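Local structure of 2-pyrone-4,6-dicarboxylic acid hydrolase, putative (Pseudomonas putida, 2FFI) at residues H18-S23 and G234-H239; H56-Q61 and R84-L89. The protein probably hydrolyses 2-pyrone-4,6-dicarboxylate as a lactonase of the amidohydrolase family, built on a TIM barrel. One frame throughout, in Å; residues are numbered along the deposited sequence.

Both contacts are buried, and both join neighbouring parallel stretches of one TIM barrel, with centres about 10 Å apart. Contact 1 (18-23 with 234-239) brings the loop after the first strand, 15-16, beside the loop after the last, 231-234, at the end of the barrel where a phosphate ion sits; its chemistry is largely polar. Contact 2 (56-61 with 84-89), whose centre lies about 8 Å from the centre of the chain, is mostly backbone pairing with aliphatic packing. Segments 18-23 and 56-61 also meet: Ala19 O approaches Val60 N at 2.6 Å, and His20 ND1 lies 2.9 Å from Val60 O, both probable hydrogen bonds.

Contact 1 (H18-S23 and G234-H239); sequences HAHVFS and GSDWPH. With PO4 (phosphate ion), chain C.
His20 carries its ring beside its own backbone N and anti to its carbonyl carbon (chi1 -53°), whereas Asp236 has CG anti to its N (chi1 -165°); these two rotations bring the imidazole and the carboxylate to the same phosphate ion. NE2 of His20 gives weak hydrogen bonds to two phosphate oxygens, O1 at 2.8 Å and O4 at 3.0 Å, and Asp236 OD2 comes within 3.0 Å of phosphate O3. ND1 of the His20 ring is bonded to Val60 O, which helps to set the ring's rotation. His18 and Asp236 run side by side, pointing the same way, with ring and carboxylate planes 73° apart. His18 CE1 comes 3.1 Å from phosphate O3, and Asp236 OD1 is engaged in a salt bridge with Arg203. Arg110 and His167 are also hydrogen-bonded to the phosphate.

Two backbone bonds hold the loops in register. The Asp236 N-H reaches His18 O at 3.2 Å, and the His20 N-H meets Trp237 O at 2.8 Å. Beyond them the packing turns apolar. Trp237 presents a ring edge to Val21, CZ3 lying 4.1 Å from Val21 CG1, and the two side chains cross at about a right angle. Pro238, which follows a cis peptide, places CD 3.6 Å from His20 O and directs CG at Phe22 CZ.

A pair of histidines, His18 and His20, with one residue between them after the first strand, and an aspartate after the last, matches the His-X-His and aspartate signature of amidohydrolase barrels, so the phosphate probably marks the active-site pocket at the C-terminal end of the barrel strands.

Contact 2 (H56-Q61 and R84-L89); sequences HGVLVQ and RGVVML
Val60 and Val86 lie side by side with their side chains pointing the same way, and their backbones form a single bridge, CA to CA 4.7 Å. Val86 CG2 sits against both methyls of Val60, CG1 and CG2, while Val86 CG1 lies 4.0 Å from Val58 CG1. Val58 contributes that methyl because its CG1 is anti to the backbone N (chi1 -179°); the same methyl reaches Gly85 N at 3.4 Å. The valines Val60 and Val86 also touch Arg110 and Glu141 of the next two strands, which places this row on the inner side of the barrel. Leu59 and Val87 instead pack on helix 70-78.

Further along, Gln61 and Met88, a selenomethionine, cross at about a right angle. They meet through their aliphatic stems, with Gln61 CG and Met88 CG 3.9 Å apart. The Gln61 chain then bends at chi2 (68°), and its NE2 is bonded to the carbonyls of Gly66 and Asp68.

Backbone bonds accompany this packing. Arg84 N meets Gly57 O at 3.1 Å, and Gln61 N donates to Val86 O at 2.9 Å. With the segments only 13° apart in direction, Val86 giving its carbonyl to Gln61 fits a parallel bridge around Val86.

Chemically, then, main-chain bonds set the pairing of two adjacent barrel segments and valine methyls fill the side toward the interior, while the polar side chain of Gln61 lends the contact its carbon stem and turns its NE2 to carbonyls of the following loop.

Contact 1 (H18-S23 and G234-H239)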
ATOM      1  N   HIS A  18       3.548   2.263  -1.782  1.00 15.39           N
ATOM      2  CA  HIS A  18       3.020   2.714  -0.487  1.00 16.14           C
ATOM      3  C   HIS A  18       3.857   3.783   0.238  1.00 14.66           C
ATOM      4  O   HIS A  18       4.933   3.515   0.758  1.00 13.62           O
ATOM      5  CB  HIS A  18       2.814   1.520   0.450  1.00 15.48           C
ATOM      6  CG  HIS A  18       1.682   1.702   1.406  1.00 17.53           C
ATOM      7  ND1 HIS A  18       1.739   2.574   2.472  1.00 19.93           N
ATOM      8  CD2 HIS A  18       0.456   1.134   1.450  1.00 18.21           C
ATOM      9  CE1 HIS A  18       0.596   2.532   3.133  1.00 20.02           C
ATOM     10  NE2 HIS A  18      -0.200   1.666   2.533  1.00 20.35           N
ATOM     11  N   ALA A  19       3.325   4.996   0.284  1.00 13.75           N
ATOM     12  CA  ALA A  19       3.979   6.121   0.940  1.00 12.91           C
ATOM     13  C   ALA A  19       2.988   7.298   0.975  1.00 11.44           C
ATOM     14  O   ALA A  19       2.081   7.368   0.149  1.00 11.24           O
ATOM     15  CB  ALA A  19       5.243   6.501   0.176  1.00 10.17           C
ATOM     16  N   HIS A  20       3.170   8.221   1.912  1.00  9.65           N
ATOM     17  CA  HIS A  20       2.273   9.362   2.044  1.00 10.02           C
ATOM     18  C   HIS A  20       3.002  10.702   1.990  1.00 11.04           C
ATOM     19  O   HIS A  20       4.167  10.787   2.362  1.00 12.38           O
ATOM     20  CB  HIS A  20       1.527   9.276   3.384  1.00  8.75           C
ATOM     21  CG  HIS A  20       0.839   7.974   3.613  1.00  8.80           C
ATOM     22  ND1 HIS A  20      -0.220   7.553   2.836  1.00 10.60           N
ATOM     23  CD2 HIS A  20       1.093   6.968   4.482  1.00  9.02           C
ATOM     24  CE1 HIS A  20      -0.579   6.341   3.210  1.00 10.21           C
ATOM     25  NE2 HIS A  20       0.203   5.961   4.207  1.00  9.37           N
ATOM     26  N   VAL A  21       2.313  11.739   1.522  1.00  9.72           N
ATOM     27  CA  VAL A  21       2.873  13.083   1.492  1.00 10.72           C
ATOM     28  C   VAL A  21       1.745  14.036   1.878  1.00 13.14           C
ATOM     29  O   VAL A  21       0.583  13.782   1.573  1.00 12.49           O
ATOM     30  CB  VAL A  21       3.481  13.486   0.082  1.00 10.91           C
ATOM     31  CG1 VAL A  21       4.618  12.555  -0.279  1.00  7.80           C
ATOM     32  CG2 VAL A  21       2.404  13.500  -1.017  1.00  8.72           C
ATOM     33  N   PHE A  22       2.087  15.110   2.585  1.00 15.24           N
ATOM     34  CA  PHE A  22       1.104  16.110   3.010  1.00 18.35           C
ATOM     35  C   PHE A  22       1.849  17.276   3.625  1.00 20.36           C
ATOM     36  O   PHE A  22       2.837  17.071   4.297  1.00 19.75           O
ATOM     37  CB  PHE A  22       0.087  15.495   3.998  1.00 17.05           C
ATOM     38  CG  PHE A  22       0.707  14.639   5.071  1.00 15.40           C
ATOM     39  CD1 PHE A  22       1.213  15.207   6.234  1.00 14.58           C
ATOM     40  CD2 PHE A  22       0.761  13.258   4.923  1.00 14.75           C
ATOM     41  CE1 PHE A  22       1.757  14.416   7.236  1.00 13.98           C
ATOM     42  CE2 PHE A  22       1.306  12.455   5.921  1.00 13.69           C
ATOM     43  CZ  PHE A  22       1.803  13.041   7.083  1.00 14.28           C
ATOM     44  N   SER A  23       1.382  18.496   3.373  1.00 26.28           N
ATOM     45  CA  SER A  23       2.041  19.692   3.887  1.00 31.00           C
ATOM     46  C   SER A  23       1.476  20.190   5.219  1.00 34.14           C
ATOM     47  O   SER A  23       0.262  20.271   5.398  1.00 34.31           O
ATOM     48  CB  SER A  23       1.960  20.810   2.848  1.00 31.27           C
ATOM     49  OG  SER A  23       2.672  21.954   3.277  1.00 33.54           O
ATOM     50  N   GLY A 234       7.239  -1.905   0.556  1.00  9.78           N
ATOM     51  CA  GLY A 234       6.816  -0.530   0.759  1.00  9.77           C
ATOM     52  C   GLY A 234       7.595   0.120   1.893  1.00  9.64           C
ATOM     53  O   GLY A 234       8.038  -0.566   2.800  1.00 10.89           O
ATOM     54  N   SER A 235       7.793   1.428   1.853  1.00 10.07           N
ATOM     55  CA  SER A 235       8.521   2.066   2.932  1.00 12.87           C
ATOM     56  C   SER A 235       7.516   2.512   3.995  1.00 14.65           C
ATOM     57  O   SER A 235       7.800   2.485   5.199  1.00 16.46           O
ATOM     58  CB  SER A 235       9.296   3.277   2.415  1.00 14.76           C
ATOM     59  OG  SER A 235       8.428   4.244   1.843  1.00 15.68           O
ATOM     60  N   ASP A 236       6.341   2.933   3.539  1.00 13.67           N
ATOM     61  CA  ASP A 236       5.281   3.391   4.429  1.00 13.62           C
ATOM     62  C   ASP A 236       5.602   4.745   5.038  1.00 12.27           C
ATOM     63  O   ASP A 236       5.007   5.148   6.037  1.00 13.31           O
ATOM     64  CB  ASP A 236       5.038   2.384   5.551  1.00 12.89           C
ATOM     65  CG  ASP A 236       3.734   2.629   6.254  1.00 13.35           C
ATOM     66  OD1 ASP A 236       3.580   2.192   7.411  1.00 16.41           O
ATOM     67  OD2 ASP A 236       2.853   3.253   5.628  1.00 11.50           O
ATOM     68  N   TRP A 237       6.565   5.427   4.434  1.00 11.87           N
ATOM     69  CA  TRP A 237       7.012   6.741   4.879  1.00 10.45           C
ATOM     70  C   TRP A 237       5.800   7.680   4.856  1.00 11.39           C
ATOM     71  O   TRP A 237       4.900   7.510   4.036  1.00 10.71           O
ATOM     72  CB  TRP A 237       8.087   7.246   3.912  1.00  9.07           C
ATOM     73  CG  TRP A 237       8.712   8.551   4.298  1.00  6.86           C
ATOM     74  CD1 TRP A 237       9.784   8.729   5.119  1.00  5.64           C
ATOM     75  CD2 TRP A 237       8.313   9.854   3.870  1.00  5.05           C
ATOM     76  NE1 TRP A 237      10.081  10.050   5.227  1.00  3.25           N
ATOM     77  CE2 TRP A 237       9.195  10.772   4.475  1.00  5.43           C
ATOM     78  CE3 TRP A 237       7.293  10.336   3.042  1.00  7.05           C
ATOM     79  CZ2 TRP A 237       9.097  12.159   4.271  1.00  5.10           C
ATOM     80  CZ3 TRP A 237       7.190  11.717   2.837  1.00  7.79           C
ATOM     81  CH2 TRP A 237       8.090  12.611   3.457  1.00  7.84           C
ATOM     82  N   PRO A 238       5.764   8.689   5.742  1.00 11.04           N
ATOM     83  CA  PRO A 238       6.781   9.011   6.741  1.00 11.62           C
ATOM     84  C   PRO A 238       6.674   8.155   8.003  1.00 12.72           C
ATOM     85  O   PRO A 238       7.218   8.509   9.050  1.00 11.56           O
ATOM     86  CB  PRO A 238       6.515  10.473   7.007  1.00  8.77           C
ATOM     87  CG  PRO A 238       5.034  10.523   6.962  1.00  8.21           C
ATOM     88  CD  PRO A 238       4.686   9.697   5.755  1.00  9.67           C
ATOM     89  N   HIS A 239       5.987   7.021   7.878  1.00 13.90           N
ATOM     90  CA  HIS A 239       5.782   6.104   8.993  1.00 15.39           C
ATOM     91  C   HIS A 239       4.981   6.835  10.074  1.00 16.00           C
ATOM     92  O   HIS A 239       5.547   7.302  11.058  1.00 16.95           O
ATOM     93  CB  HIS A 239       7.132   5.641   9.562  1.00 13.30           C
ATOM     94  CG  HIS A 239       8.179   5.405   8.519  1.00 13.13           C
ATOM     95  ND1 HIS A 239       9.033   6.396   8.088  1.00 11.86           N
ATOM     96  CD2 HIS A 239       8.476   4.308   7.781  1.00 11.97           C
ATOM     97  CE1 HIS A 239       9.807   5.922   7.128  1.00 10.62           C
ATOM     98  NE2 HIS A 239       9.489   4.658   6.923  1.00 11.36           N
TER
HETATM   99  P   PO4 C 301      -0.650   3.617   6.527  1.00 17.57           P
HETATM  100  O1  PO4 C 301      -1.454   4.091   5.373  1.00 16.14           O
HETATM  101  O2  PO4 C 301      -1.536   3.387   7.696  1.00 18.75           O
HETATM  102  O3  PO4 C 301       0.024   2.346   6.171  1.00 15.97           O
HETATM  103  O4  PO4 C 301       0.362   4.646   6.871  1.00 17.25           O

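Contact 2 (H56-Q61 and R84-L89)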
ATOM      1  N   HIS A  56      11.384   5.440  -8.219  1.00 13.99           N
ATOM      2  CA  HIS A  56       9.971   5.649  -8.469  1.00 14.61           C
ATOM      3  C   HIS A  56       9.222   5.272  -7.209  1.00 16.47           C
ATOM      4  O   HIS A  56       9.707   4.454  -6.416  1.00 19.14           O
ATOM      5  CB  HIS A  56       9.530   4.784  -9.652  1.00 15.54           C
ATOM      6  CG  HIS A  56      10.064   5.254 -10.972  1.00 16.91           C
ATOM      7  ND1 HIS A  56       9.438   6.226 -11.726  1.00 16.88           N
ATOM      8  CD2 HIS A  56      11.184   4.917 -11.658  1.00 17.67           C
ATOM      9  CE1 HIS A  56      10.145   6.464 -12.816  1.00 15.70           C
ATOM     10  NE2 HIS A  56      11.209   5.683 -12.799  1.00 17.96           N
ATOM     11  N   GLY A  57       8.048   5.861  -7.013  1.00 16.59           N
ATOM     12  CA  GLY A  57       7.275   5.567  -5.820  1.00 14.83           C
ATOM     13  C   GLY A  57       5.784   5.695  -6.052  1.00 14.69           C
ATOM     14  O   GLY A  57       5.356   6.238  -7.065  1.00 14.42           O
ATOM     15  N   VAL A  58       5.005   5.182  -5.104  1.00 14.00           N
ATOM     16  CA  VAL A  58       3.555   5.208  -5.147  1.00 10.60           C
ATOM     17  C   VAL A  58       2.999   6.022  -3.979  1.00 10.19           C
ATOM     18  O   VAL A  58       3.171   5.657  -2.812  1.00 10.90           O
ATOM     19  CB  VAL A  58       2.996   3.795  -5.046  1.00  9.73           C
ATOM     20  CG1 VAL A  58       1.484   3.833  -5.122  1.00 10.82           C
ATOM     21  CG2 VAL A  58       3.584   2.943  -6.150  1.00 10.63           C
ATOM     22  N   LEU A  59       2.336   7.130  -4.285  1.00  7.65           N
ATOM     23  CA  LEU A  59       1.750   7.965  -3.239  1.00  6.28           C
ATOM     24  C   LEU A  59       0.388   7.407  -2.868  1.00  7.05           C
ATOM     25  O   LEU A  59      -0.501   7.327  -3.690  1.00  7.34           O
ATOM     26  CB  LEU A  59       1.577   9.408  -3.730  1.00  4.30           C
ATOM     27  CG  LEU A  59       2.828  10.189  -4.155  1.00  1.64           C
ATOM     28  CD1 LEU A  59       2.457  11.586  -4.610  1.00  1.00           C
ATOM     29  CD2 LEU A  59       3.809  10.242  -2.979  1.00  1.00           C
ATOM     30  N   VAL A  60       0.215   6.992  -1.631  1.00  9.26           N
ATOM     31  CA  VAL A  60      -1.084   6.498  -1.251  1.00  9.20           C
ATOM     32  C   VAL A  60      -1.763   7.616  -0.485  1.00  9.70           C
ATOM     33  O   VAL A  60      -1.110   8.401   0.211  1.00  9.96           O
ATOM     34  CB  VAL A  60      -0.979   5.232  -0.385  1.00  9.64           C
ATOM     35  CG1 VAL A  60      -2.327   4.878   0.182  1.00  8.93           C
ATOM     36  CG2 VAL A  60      -0.451   4.073  -1.231  1.00  8.80           C
ATOM     37  N   GLN A  61      -3.069   7.720  -0.653  1.00 11.29           N
ATOM     38  CA  GLN A  61      -3.828   8.749   0.040  1.00 12.57           C
ATOM     39  C   GLN A  61      -3.741   8.512   1.553  1.00 11.82           C
ATOM     40  O   GLN A  61      -3.986   7.399   2.032  1.00 12.29           O
ATOM     41  CB  GLN A  61      -5.294   8.721  -0.419  1.00 12.95           C
ATOM     42  CG  GLN A  61      -6.220   9.614   0.386  1.00 13.45           C
ATOM     43  CD  GLN A  61      -5.934  11.084   0.189  1.00 15.94           C
ATOM     44  OE1 GLN A  61      -4.812  11.479  -0.150  1.00 17.25           O
ATOM     45  NE2 GLN A  61      -6.950  11.913   0.415  1.00 17.48           N
ATOM     46  N   ARG A  84       3.018   7.113  -8.981  1.00 14.24           N
ATOM     47  CA  ARG A  84       1.708   6.645  -9.415  1.00 18.15           C
ATOM     48  C   ARG A  84       0.663   6.955  -8.359  1.00 19.83           C
ATOM     49  O   ARG A  84      -0.304   7.671  -8.616  1.00 20.39           O
ATOM     50  CB  ARG A  84       1.713   5.151  -9.718  1.00 18.19           C
ATOM     51  CG  ARG A  84       2.442   4.801 -11.002  1.00 19.60           C
ATOM     52  CD  ARG A  84       1.832   5.479 -12.223  1.00 18.39           C
ATOM     53  NE  ARG A  84       2.575   5.082 -13.407  1.00 18.23           N
ATOM     54  CZ  ARG A  84       3.374   5.889 -14.092  1.00 18.17           C
ATOM     55  NH1 ARG A  84       4.023   5.430 -15.160  1.00 17.67           N
ATOM     56  NH2 ARG A  84       3.502   7.158 -13.729  1.00 16.84           N
ATOM     57  N   GLY A  85       0.849   6.429  -7.162  1.00 21.00           N
ATOM     58  CA  GLY A  85      -0.117   6.711  -6.116  1.00 22.32           C
ATOM     59  C   GLY A  85      -1.560   6.238  -6.279  1.00 21.97           C
ATOM     60  O   GLY A  85      -2.109   6.198  -7.384  1.00 19.08           O
ATOM     61  N   VAL A  86      -2.166   5.892  -5.138  1.00 22.55           N
ATOM     62  CA  VAL A  86      -3.540   5.414  -5.049  1.00 21.76           C
ATOM     63  C   VAL A  86      -4.360   6.429  -4.254  1.00 21.93           C
ATOM     64  O   VAL A  86      -3.816   7.129  -3.398  1.00 21.19           O
ATOM     65  CB  VAL A  86      -3.600   4.046  -4.341  1.00 21.60           C
ATOM     66  CG1 VAL A  86      -2.453   3.164  -4.805  1.00 20.10           C
ATOM     67  CG2 VAL A  86      -3.569   4.219  -2.854  1.00 21.78           C
ATOM     68  N   VAL A  87      -5.657   6.518  -4.543  1.00 22.26           N
ATOM     69  CA  VAL A  87      -6.525   7.469  -3.848  1.00 23.56           C
ATOM     70  C   VAL A  87      -7.679   6.826  -3.059  1.00 24.25           C
ATOM     71  O   VAL A  87      -7.809   5.597  -2.997  1.00 22.95           O
ATOM     72  CB  VAL A  87      -7.137   8.499  -4.849  1.00 23.58           C
ATOM     73  CG1 VAL A  87      -6.040   9.297  -5.528  1.00 22.82           C
ATOM     74  CG2 VAL A  87      -7.992   7.786  -5.886  1.00 23.27           C
HETATM   75  N   MSE A  88      -8.488   7.674  -2.427  1.00 25.07           N
HETATM   76  CA  MSE A  88      -9.664   7.229  -1.686  1.00 27.94           C
HETATM   77  C   MSE A  88     -10.855   7.962  -2.300  1.00 26.75           C
HETATM   78  O   MSE A  88     -10.876   9.186  -2.381  1.00 26.08           O
HETATM   79  CB  MSE A  88      -9.528   7.525  -0.186  1.00 31.50           C
HETATM   80  CG  MSE A  88      -8.592   6.548   0.537  1.00 36.69           C
HETATM   81 SE   MSE A  88      -8.539   6.698   2.497  1.00 45.49          SE
HETATM   82  CE  MSE A  88     -10.204   5.730   2.893  1.00 44.06           C
ATOM     83  N   LEU A  89     -11.838   7.203  -2.760  1.00 27.57           N
ATOM     84  CA  LEU A  89     -13.000   7.786  -3.416  1.00 28.89           C
ATOM     85  C   LEU A  89     -14.280   7.727  -2.597  1.00 30.02           C
ATOM     86  O   LEU A  89     -14.497   6.803  -1.813  1.00 29.86           O
ATOM     87  CB  LEU A  89     -13.230   7.083  -4.746  1.00 27.85           C
ATOM     88  CG  LEU A  89     -12.033   7.077  -5.693  1.00 27.52           C
ATOM     89  CD1 LEU A  89     -12.308   6.094  -6.823  1.00 30.05           C
ATOM     90  CD2 LEU A  89     -11.780   8.473  -6.228  1.00 25.35           C
TER